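Local coordinates for protein putative fimbrium tip subunit Fim1C (Bacteroides ovatus, PDB 4EPS) that probably forms part of the tip of a fimbrium, one of the cell-surface filaments that mediate adhesion and biofilm formation, at residues Glu227-Gly232 with Gln238-Thr243. Sequence-based numbering, arbitrary orientation.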
# COMPACT_ATOMS: atom_id res chain seq x y z
N GLU A 227 5.35 46.57 -1.33
CA GLU A 227 6.39 45.78 -1.99
C GLU A 227 7.30 44.96 -1.08
O GLU A 227 8.32 44.44 -1.54
CB GLU A 227 7.29 46.74 -2.80
CG GLU A 227 6.63 47.34 -4.04
CD GLU A 227 7.50 48.29 -4.83
OE1 GLU A 227 8.53 48.77 -4.29
OE2 GLU A 227 7.15 48.58 -6.00
N ASN A 228 6.92 44.79 0.19
CA ASN A 228 7.74 44.10 1.17
C ASN A 228 7.94 42.63 0.87
O ASN A 228 7.07 41.96 0.34
CB ASN A 228 7.10 44.22 2.56
CG ASN A 228 6.76 45.64 2.91
OD1 ASN A 228 5.81 46.20 2.39
ND2 ASN A 228 7.57 46.28 3.73
N GLN A 229 9.10 42.12 1.28
CA GLN A 229 9.32 40.69 1.30
C GLN A 229 8.73 40.21 2.60
O GLN A 229 8.82 40.92 3.61
CB GLN A 229 10.83 40.36 1.23
CG GLN A 229 11.46 40.64 -0.13
CD GLN A 229 12.89 40.17 -0.17
OE1 GLN A 229 13.59 40.11 0.84
NE2 GLN A 229 13.37 39.83 -1.36
N ILE A 230 8.09 39.05 2.58
CA ILE A 230 7.62 38.39 3.77
C ILE A 230 8.49 37.13 3.89
O ILE A 230 8.54 36.34 2.94
CB ILE A 230 6.10 38.08 3.77
CG1 ILE A 230 5.28 39.40 3.78
CG2 ILE A 230 5.73 37.16 4.96
CD1 ILE A 230 3.76 39.21 3.41
N ILE A 231 9.17 36.98 5.02
CA ILE A 231 10.01 35.81 5.26
C ILE A 231 9.22 34.84 6.09
O ILE A 231 8.71 35.20 7.15
CB ILE A 231 11.39 36.17 5.92
CG1 ILE A 231 12.10 37.40 5.26
CG2 ILE A 231 12.33 34.92 6.02
CD1 ILE A 231 12.31 37.36 3.76
N GLY A 232 9.10 33.61 5.60
CA GLY A 232 8.40 32.58 6.35
C GLY A 232 9.39 31.55 6.85
O GLY A 232 10.26 31.11 6.10
N GLN A 238 13.28 27.99 5.28
CA GLN A 238 12.69 29.30 5.08
C GLN A 238 12.29 29.54 3.65
O GLN A 238 12.72 28.86 2.71
CB GLN A 238 13.64 30.39 5.58
CG GLN A 238 14.76 30.80 4.62
CD GLN A 238 15.65 31.82 5.28
OE1 GLN A 238 16.63 31.47 5.96
NE2 GLN A 238 15.31 33.10 5.16
N CYS A 239 11.44 30.53 3.50
CA CYS A 239 10.99 30.94 2.20
C CYS A 239 10.87 32.46 2.19
O CYS A 239 10.72 33.07 3.25
CB CYS A 239 9.67 30.26 1.84
SG CYS A 239 8.32 30.62 2.99
N THR A 240 11.02 33.04 1.02
CA THR A 240 10.84 34.47 0.85
C THR A 240 9.66 34.63 -0.06
O THR A 240 9.69 34.11 -1.19
CB THR A 240 12.10 35.17 0.32
OG1 THR A 240 13.13 35.08 1.30
CG2 THR A 240 11.87 36.65 -0.00
N LEU A 241 8.66 35.40 0.39
CA LEU A 241 7.49 35.73 -0.40
C LEU A 241 7.65 37.15 -0.87
O LEU A 241 7.55 38.08 -0.07
CB LEU A 241 6.21 35.53 0.43
CG LEU A 241 6.22 34.20 1.23
CD1 LEU A 241 5.11 34.17 2.24
CD2 LEU A 241 6.25 32.98 0.31
N ASP A 242 7.99 37.31 -2.15
CA ASP A 242 8.16 38.61 -2.77
C ASP A 242 6.79 39.13 -3.16
O ASP A 242 6.19 38.62 -4.11
CB ASP A 242 9.10 38.48 -3.99
CG ASP A 242 10.53 38.14 -3.57
OD1 ASP A 242 11.24 39.04 -3.08
OD2 ASP A 242 10.92 36.96 -3.69
N THR A 243 6.26 40.11 -2.41
CA THR A 243 4.92 40.65 -2.72
C THR A 243 5.00 41.78 -3.77
O THR A 243 3.97 42.17 -4.32
CB THR A 243 4.19 41.16 -1.45
OG1 THR A 243 4.75 42.41 -1.03
CG2 THR A 243 4.19 40.13 -0.31
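Asn228 and Thr243 meet at the open end of an antiparallel beta hairpin, strands 229-234 and 237-242, within the fimbrillin-like region. The carbonyl oxygen of Asn228 accepts a bond in its carbonyl plane from Thr243 OG1 at 2.7 Å, plus a weak one from Thr243 N. Threonine suits this spot: with chi1 at 75° its hydroxyl turns toward the Asn228 carbonyl, while CG2 remains for packing. The side chain of Asn228 leaves the backbone away from Thr243, and its ND2 is hydrogen-bonded to Asp199. Gln229 then reaches along Asp242 in a non-hydrogen-bonded pair, where Gln229 NE2 donates to the syn lone pair of Asp242 OD1 (2.8 Å), the amide and carboxylate planes standing 64° apart; the Gln229 chain also crosses the Thr240 methyl, CD nearest CG2. Ile230 lies on the other face, and its branched aliphatic chain suits this buried side. Its CD1 packs 3.9 Å from Thr243 CG2 and its CG2 4.1 Å from Leu241 CD1; from strand 148-174, Val162 touches Ile230 and Thr243, and Val164 touches Leu241. The backbone of Ile230 pairs with Leu241 through two nearly straight bonds, the shorter from Leu241 N to Ile230 O (2.7 Å). Ile231 returns to the face of Gln229 and runs beside Thr240, Ile231 CD1 lying 3.5 Å from Thr240 OG1. Gly232 pairs with Cys239 through both backbone bonds, and its lack of a side chain lets Cys239 SG settle 3.9 Å from Gly232 CA.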